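Local coordinates for 2S Albumin protein (Dolichos, PDB 6IX1) that is a seed 2S albumin with a hemopexin-type beta-propeller fold, probably serving in protein storage, its precise activity not settled, at residues N41-L44 / I45-F49; G98-T101 / I102-F106; Y184-G188 / A189-R193. One frame throughout, in Å; residues are numbered along the deposited sequence. Where two conformers were deposited one is given.

Overall arrangement
Contacts 1, 2 and 3 follow one another along the chain and sample three of the four antiparallel sheets of a four-bladed hemopexin-type propeller. Contacts 1 and 2 are equivalent corners of successive blades: each sits where the last strand of its blade, 37-44 or 98-101, runs into a one-turn helix, 45-48 or 102-105, and each is centred about 17 Å from the chain's centre. Contact 3 is the hairpin of strands 182-187 and 190-195, nearer the middle at about 11 Å. Centres of contacts 1 and 2 are about 23 Å apart, those of contacts 2 and 3 about 27 Å, on opposite sides of the chain's centre. None touches another; each is local to its blade.

Contact 1 of 3, residues N41-L44 / I45-F49; sequences NLRL and ISSGF
Arg43 and Ser47 are joined by a side-chain hydrogen bond in the conformer described here, one of two modelled for Ser47: Arg43 NE donates to Ser47 OG over 2.9 Å, with an N-H...O angle of 152° and the hydroxyl oxygen slightly outside the guanidinium plane. With CG anti to the backbone N (chi1 -176°) and its chain extended to NE, the arginine runs along the serine side chain, CG 3.7 Å from Ser47 CB. On the backbone, Leu44 O accepts two hydrogen bonds from the first turn of helix 45-48. Gly48 N arrives at 3.1 Å almost in line with the Leu44 carbonyl, whereas Ser47 N, at 3.0 Å from Leu44 O, stands well above the carbonyl plane. Around these bonds, Gly48 CA lies 3.7 Å from Arg43 CZ, over one guanidinium face, and Leu44 CB meets Ser46 OG at 3.7 Å. Here the end of strand 37-44, the outer strand of a propeller blade, runs into the helix, and Ile45 turns away toward Phe19. Leu44, at the N-cap, offers the helix no polar side-chain atom. When Ser47 takes this conformer, its hydroxyl and a weak bond from Arg43 NH1 to Tyr24 OH together probably limit the swing of the guanidinium.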
loop_
_atom_site.group_PDB
_atom_site.type_symbol
_atom_site.label_atom_id
_atom_site.label_comp_id
_atom_site.label_asym_id
_atom_site.label_seq_id
_atom_site.Cartn_x
_atom_site.Cartn_y
_atom_site.Cartn_z
ATOM N N ASN A 41 11.983 14.638 -1.240
ATOM C CA ASN A 41 11.100 15.672 -0.710
ATOM C C ASN A 41 9.765 15.641 -1.488
ATOM O O ASN A 41 9.705 15.321 -2.664
ATOM C CB ASN A 41 11.731 17.069 -0.748
ATOM C CG ASN A 41 12.625 17.375 0.430
ATOM O OD1 ASN A 41 12.374 16.931 1.554
ATOM N ND2 ASN A 41 13.638 18.192 0.171
ATOM N N LEU A 42 8.702 16.079 -0.810
ATOM C CA LEU A 42 7.343 16.057 -1.341
ATOM C C LEU A 42 7.361 16.511 -2.798
ATOM O O LEU A 42 7.816 17.601 -3.098
ATOM C CB LEU A 42 6.416 16.922 -0.528
ATOM C CG LEU A 42 4.936 16.832 -0.870
ATOM C CD1 LEU A 42 4.354 15.483 -0.541
ATOM C CD2 LEU A 42 4.189 17.930 -0.128
ATOM N N ARG A 43 6.830 15.697 -3.708
ATOM C CA ARG A 43 6.973 15.859 -5.172
ATOM C C ARG A 43 5.692 15.425 -5.804
ATOM O O ARG A 43 5.126 14.414 -5.379
ATOM C CB ARG A 43 8.202 15.055 -5.713
ATOM C CG ARG A 43 8.559 15.163 -7.163
ATOM C CD ARG A 43 9.879 14.408 -7.306
ATOM N NE ARG A 43 10.501 14.545 -8.603
ATOM C CZ ARG A 43 11.483 13.782 -9.053
ATOM N NH1 ARG A 43 11.921 12.752 -8.336
ATOM N NH2 ARG A 43 11.942 13.990 -10.269
ATOM N N LEU A 44 5.334 16.037 -6.891
ATOM C CA LEU A 44 4.175 15.537 -7.658
ATOM C C LEU A 44 4.542 14.155 -8.149
ATOM O O LEU A 44 5.644 13.844 -8.657
ATOM C CB LEU A 44 3.886 16.424 -8.872
ATOM C CG LEU A 44 3.306 17.787 -8.593
ATOM C CD1 LEU A 44 3.336 18.584 -9.877
ATOM C CD2 LEU A 44 1.905 17.615 -8.132
ATOM N N ILE A 45 3.552 13.268 -8.135
ATOM C CA ILE A 45 3.657 11.951 -8.810
ATOM C C ILE A 45 4.062 12.094 -10.272
ATOM O O ILE A 45 4.928 11.348 -10.747
ATOM C CB ILE A 45 2.361 11.164 -8.608
ATOM C CG1 ILE A 45 2.065 10.861 -7.126
ATOM C CG2 ILE A 45 2.278 9.934 -9.481
ATOM C CD1 ILE A 45 0.649 10.489 -6.837
ATOM N N SER A 46 3.462 13.029 -10.971
ATOM C CA SER A 46 3.796 13.219 -12.393
ATOM C C SER A 46 5.269 13.575 -12.584
ATOM O O SER A 46 5.776 13.352 -13.657
ATOM C CB SER A 46 2.934 14.263 -12.996
ATOM O OG SER A 46 3.077 15.485 -12.307
ATOM N N SER A 47 5.897 14.196 -11.603
ATOM C CA SER A 47 7.332 14.552 -11.705
ATOM C C SER A 47 8.206 13.328 -11.447
ATOM O O SER A 47 9.134 13.014 -12.249
ATOM C CB SER A 47 7.622 15.658 -10.716
ATOM O OG SER A 47 9.017 15.933 -10.643
ATOM N N GLY A 48 7.953 12.646 -10.338
ATOM C CA GLY A 48 8.751 11.471 -9.931
ATOM C C GLY A 48 8.660 10.365 -10.931
ATOM O O GLY A 48 9.642 9.600 -11.028
ATOM N N PHE A 49 7.483 10.222 -11.526
ATOM C CA PHE A 49 7.128 9.099 -12.429
ATOM C C PHE A 49 6.550 9.660 -13.701
ATOM O O PHE A 49 5.333 9.617 -13.922
ATOM C CB PHE A 49 6.161 8.190 -11.668
ATOM C CG PHE A 49 6.756 7.724 -10.361
ATOM C CD1 PHE A 49 7.801 6.791 -10.327
ATOM C CD2 PHE A 49 6.328 8.288 -9.198
ATOM C CE1 PHE A 49 8.414 6.455 -9.126
ATOM C CE2 PHE A 49 6.931 7.978 -8.011
ATOM C CZ PHE A 49 7.944 7.038 -7.971
#

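Contact 2 of 3, residues G98-T101 / I102-F106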
loop_
_atom_site.group_PDB
_atom_site.type_symbol
_atom_site.label_atom_id
_atom_site.label_comp_id
_atom_site.label_asym_id
_atom_site.label_seq_id
_atom_site.Cartn_x
_atom_site.Cartn_y
_atom_site.Cartn_z
ATOM N N GLY A 98 -1.624 -1.741 -18.701
ATOM C CA GLY A 98 -2.631 -0.699 -18.486
ATOM C C GLY A 98 -2.140 0.674 -18.962
ATOM O O GLY A 98 -1.203 0.715 -19.792
ATOM N N PRO A 99 -2.717 1.791 -18.477
ATOM C CA PRO A 99 -3.770 1.811 -17.476
ATOM C C PRO A 99 -5.019 1.090 -18.009
ATOM O O PRO A 99 -5.325 1.100 -19.178
ATOM C CB PRO A 99 -4.085 3.300 -17.348
ATOM C CG PRO A 99 -2.764 3.958 -17.657
ATOM C CD PRO A 99 -2.275 3.130 -18.800
ATOM N N THR A 100 -5.727 0.411 -17.139
ATOM C CA THR A 100 -7.024 -0.222 -17.469
ATOM C C THR A 100 -7.869 -0.292 -16.213
ATOM O O THR A 100 -7.424 0.134 -15.174
ATOM C CB THR A 100 -6.801 -1.594 -18.120
ATOM O OG1 THR A 100 -8.011 -2.059 -18.681
ATOM C CG2 THR A 100 -6.249 -2.605 -17.144
ATOM N N THR A 101 -9.062 -0.863 -16.325
ATOM C CA THR A 101 -9.887 -1.028 -15.119
ATOM C C THR A 101 -9.347 -2.157 -14.241
ATOM O O THR A 101 -8.723 -3.093 -14.749
ATOM C CB THR A 101 -11.370 -1.224 -15.413
ATOM O OG1 THR A 101 -11.482 -2.483 -16.078
ATOM C CG2 THR A 101 -11.981 -0.053 -16.148
ATOM N N ILE A 102 -9.695 -2.134 -12.977
ATOM C CA ILE A 102 -9.300 -3.236 -12.055
ATOM C C ILE A 102 -9.804 -4.564 -12.601
ATOM O O ILE A 102 -9.123 -5.572 -12.556
ATOM C CB ILE A 102 -9.802 -2.958 -10.637
ATOM C CG1 ILE A 102 -9.059 -1.747 -10.079
ATOM C CG2 ILE A 102 -9.710 -4.225 -9.756
ATOM C CD1 ILE A 102 -9.755 -1.159 -8.887
ATOM N N ALA A 103 -11.055 -4.579 -13.036
ATOM C CA ALA A 103 -11.681 -5.839 -13.506
ATOM C C ALA A 103 -11.010 -6.332 -14.762
ATOM O O ALA A 103 -11.010 -7.578 -14.962
ATOM C CB ALA A 103 -13.135 -5.604 -13.737
ATOM N N GLU A 104 -10.501 -5.470 -15.610
ATOM C CA GLU A 104 -9.757 -5.917 -16.780
ATOM C C GLU A 104 -8.338 -6.373 -16.402
ATOM O O GLU A 104 -7.845 -7.369 -16.962
ATOM C CB GLU A 104 -9.731 -4.835 -17.816
ATOM C CG GLU A 104 -11.047 -4.617 -18.530
ATOM C CD GLU A 104 -10.926 -3.365 -19.350
ATOM O OE1 GLU A 104 -10.651 -3.468 -20.553
ATOM O OE2 GLU A 104 -11.148 -2.248 -18.763
ATOM N N MET A 105 -7.693 -5.731 -15.433
ATOM C CA MET A 105 -6.344 -6.117 -14.995
ATOM C C MET A 105 -6.393 -7.488 -14.309
ATOM O O MET A 105 -5.501 -8.285 -14.471
ATOM C CB MET A 105 -5.741 -5.055 -14.089
ATOM C CG MET A 105 -4.323 -5.292 -13.807
ATOM S SD MET A 105 -3.209 -5.090 -15.197
ATOM C CE MET A 105 -3.023 -3.301 -15.135
ATOM N N PHE A 106 -7.418 -7.659 -13.466
ATOM C CA PHE A 106 -7.567 -8.858 -12.629
ATOM C C PHE A 106 -8.980 -9.354 -12.815
ATOM O O PHE A 106 -9.868 -9.060 -11.992
ATOM C CB PHE A 106 -7.314 -8.557 -11.161
ATOM C CG PHE A 106 -5.994 -7.918 -10.846
ATOM C CD1 PHE A 106 -4.831 -8.669 -10.800
ATOM C CD2 PHE A 106 -5.916 -6.558 -10.625
ATOM C CE1 PHE A 106 -3.605 -8.034 -10.576
ATOM C CE2 PHE A 106 -4.682 -5.946 -10.328
ATOM C CZ PHE A 106 -3.548 -6.684 -10.266
#
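Thr101 and Glu104 form a capping box at the start of helix 102-105. Glu104 N donates to Thr101 OG1 at 3.2 Å, and Thr101 N returns a weak bond to Glu104 OE2 at 3.5 Å. A third link is shorter: Thr101 OG1 donates a hydrogen bond to Glu104 OE2 over 2.7 Å, using the carboxylate lone pair that faces away from OE1. Thr101 OG1 lies between the backbone N and the carbonyl carbon (chi1 66°), a setting that brings it within range of both the amide and the carboxylate. The compact side is inward. There Met105 N donates to Thr101 O at 2.9 Å, nearly in line with the C=O, and the bent methionine chain folds back to bring CE 3.9 Å from Thr100 CG2. Met105 CE also approaches Gly98 N, at 4.1 Å, while Met105 leans on Tyr74 and Cys81 of the same blade and Ile102 packs on Phe76. The glutamate lies on the solvent side, where polar atoms carry the contact: its extended chain reaches back to the two threonine hydroxyls, with OE2 3.1 Å from Thr100 OG1. Replacing Thr101 with a valine would probably leave Glu104 N without its side-chain acceptor and the carboxylate, robbed of its hydroxyl donor, freer to swing into solvent. Chemically, one hydroxyl both accepts from the helix and donates to the acid; a carboxylate near the amino end of a helix is also likely to be stabilised by the helix's amide groups.

Contact 3 of 3, residues Y184-G188 / A189-R193; sequences YLFKG and AQYVR. With SO4 (sulfate ion), chain D.
Ala189 follows Gly188 at the corner of a type II' beta turn from Lys187 to Gln190; Gly188, with its positive phi, takes the first of the two corner positions. Gln190 closes the turn with two backbone bonds, its N donating to Lys187 O at 3.0 Å and its O accepting from Lys187 N. A water donates hydrogen bonds to Lys187 O and Gln190 OE1, linking the turn to the glutamine side chain, while the lysine amine goes elsewhere, to Ser169. Tyr191 has CG between its backbone N and carbonyl carbon (chi1 83°), and its ring lies alongside that of Phe186. The two planes are only 19° apart but slid until they barely overlap, so the close touch is Tyr191 CB on Phe186 CD2 at 3.6 Å. At its rim, Tyr191 CE2 meets Tyr184 CD2 at 3.8 Å. Here the strands form an antiparallel hairpin within one propeller blade, and both tyrosines also meet Trp216 edge-to-face. Val192 belongs to a hydrogen-bonded pair with Leu185, its O and N each 2.9 Å from Leu185 N and O; Val192 CG1 lies beside Leu185 CB. Arg193 runs alongside Tyr184, its aliphatic CG over one ring face near the rim and CD 3.5 Å from Tyr184 OH, the guanidinium carried on toward a sulfate. That ion, probably from the crystallisation liquor, accepts from Tyr184 OH through O2 at 2.7 Å and from Tyr191 OH through O3 at 3.0 Å; Gly32 N also bonds to it. Sulfate O2 sits above the guanidinium of Arg193, whose NH1 makes a salt bridge to Glu182.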
loop_
_atom_site.group_PDB
_atom_site.type_symbol
_atom_site.label_atom_id
_atom_site.label_comp_id
_atom_site.label_asym_id
_atom_site.label_seq_id
_atom_site.Cartn_x
_atom_site.Cartn_y
_atom_site.Cartn_z
ATOM N N TYR A 184 2.892 -2.344 7.996
ATOM C CA TYR A 184 2.377 -1.096 8.570
ATOM C C TYR A 184 0.984 -0.868 7.977
ATOM O O TYR A 184 0.823 -0.926 6.766
ATOM C CB TYR A 184 3.276 0.075 8.208
ATOM C CG TYR A 184 4.585 0.037 8.877
ATOM C CD1 TYR A 184 5.649 -0.634 8.323
ATOM C CD2 TYR A 184 4.776 0.637 10.108
ATOM C CE1 TYR A 184 6.855 -0.731 9.008
ATOM C CE2 TYR A 184 5.973 0.542 10.790
ATOM C CZ TYR A 184 7.059 -0.077 10.206
ATOM O OH TYR A 184 8.259 -0.207 10.848
ATOM N N LEU A 185 0.030 -0.593 8.872
ATOM C CA LEU A 185 -1.376 -0.328 8.446
ATOM C C LEU A 185 -1.661 1.125 8.898
ATOM O O LEU A 185 -1.353 1.521 10.013
ATOM C CB LEU A 185 -2.368 -1.269 9.158
ATOM C CG LEU A 185 -2.018 -2.753 9.120
ATOM C CD1 LEU A 185 -3.138 -3.496 9.839
ATOM C CD2 LEU A 185 -1.938 -3.258 7.673
ATOM N N PHE A 186 -2.257 1.856 7.990
ATOM C CA PHE A 186 -2.585 3.267 8.230
ATOM C C PHE A 186 -4.101 3.474 8.057
ATOM O O PHE A 186 -4.701 2.937 7.161
ATOM C CB PHE A 186 -1.886 4.162 7.194
ATOM C CG PHE A 186 -0.389 4.082 7.229
ATOM C CD1 PHE A 186 0.308 3.145 6.552
ATOM C CD2 PHE A 186 0.324 4.914 8.028
ATOM C CE1 PHE A 186 1.695 3.066 6.665
ATOM C CE2 PHE A 186 1.691 4.879 8.228
ATOM C CZ PHE A 186 2.380 3.936 7.506
ATOM N N LYS A 187 -4.664 4.287 8.911
ATOM C CA LYS A 187 -6.105 4.602 8.873
ATOM C C LYS A 187 -6.251 6.025 9.422
ATOM O O LYS A 187 -5.942 6.266 10.611
ATOM C CB LYS A 187 -6.930 3.607 9.689
ATOM C CG LYS A 187 -8.419 3.887 9.881
ATOM C CD LYS A 187 -9.101 3.743 8.631
ATOM C CE LYS A 187 -10.609 3.437 8.773
ATOM N NZ LYS A 187 -11.151 2.209 9.498
ATOM N N GLY A 188 -6.646 6.924 8.538
ATOM C CA GLY A 188 -6.665 8.345 8.860
ATOM C C GLY A 188 -5.357 8.815 9.434
ATOM O O GLY A 188 -4.314 8.535 8.822
ATOM N N ALA A 189 -5.439 9.367 10.630
ATOM C CA ALA A 189 -4.286 9.980 11.327
ATOM C C ALA A 189 -3.369 8.957 12.020
ATOM O O ALA A 189 -2.285 9.348 12.509
ATOM C CB ALA A 189 -4.865 10.928 12.357
ATOM N N GLN A 190 -3.760 7.695 12.046
ATOM C CA GLN A 190 -3.172 6.675 12.951
ATOM C C GLN A 190 -2.558 5.545 12.116
ATOM O O GLN A 190 -2.864 5.329 10.934
ATOM C CB GLN A 190 -4.244 6.013 13.840
ATOM C CG GLN A 190 -4.896 6.812 14.926
ATOM C CD GLN A 190 -5.998 5.995 15.547
ATOM O OE1 GLN A 190 -6.798 5.289 14.864
ATOM N NE2 GLN A 190 -6.042 6.152 16.838
ATOM N N TYR A 191 -1.707 4.829 12.787
ATOM C CA TYR A 191 -1.127 3.614 12.221
ATOM C C TYR A 191 -0.844 2.568 13.285
ATOM O O TYR A 191 -0.842 2.861 14.477
ATOM C CB TYR A 191 0.168 3.877 11.443
ATOM C CG TYR A 191 1.461 3.971 12.227
ATOM C CD1 TYR A 191 1.670 4.983 13.125
ATOM C CD2 TYR A 191 2.372 2.960 12.157
ATOM C CE1 TYR A 191 2.849 5.064 13.848
ATOM C CE2 TYR A 191 3.581 3.010 12.827
ATOM C CZ TYR A 191 3.802 4.094 13.657
ATOM O OH TYR A 191 4.975 4.298 14.335
ATOM N N VAL A 192 -0.587 1.378 12.837
ATOM C CA VAL A 192 -0.058 0.308 13.671
ATOM C C VAL A 192 0.882 -0.578 12.866
ATOM O O VAL A 192 0.756 -0.666 11.660
ATOM C CB VAL A 192 -1.202 -0.533 14.276
ATOM C CG1 VAL A 192 -1.911 -1.384 13.231
ATOM C CG2 VAL A 192 -0.759 -1.330 15.483
ATOM N N ARG A 193 1.812 -1.178 13.612
ATOM C CA ARG A 193 2.734 -2.128 13.039
ATOM C C ARG A 193 2.283 -3.498 13.510
ATOM O O ARG A 193 2.039 -3.688 14.692
ATOM C CB ARG A 193 4.152 -1.829 13.446
ATOM C CG ARG A 193 5.170 -2.833 12.920
ATOM C CD ARG A 193 6.578 -2.368 13.018
ATOM N NE ARG A 193 6.947 -2.029 14.377
ATOM C CZ ARG A 193 8.134 -2.256 14.983
ATOM N NH1 ARG A 193 9.032 -3.062 14.434
ATOM N NH2 ARG A 193 8.400 -1.686 16.152
HETATM S S SO4 D . 7.549 1.881 13.976
HETATM O O1 SO4 D . 8.357 2.392 15.027
HETATM O O2 SO4 D . 8.334 0.898 13.309
HETATM O O3 SO4 D . 7.235 2.871 13.080
HETATM O O4 SO4 D . 6.319 1.303 14.439
HETATM O O HOH W 1 -8.319 6.674 12.335
#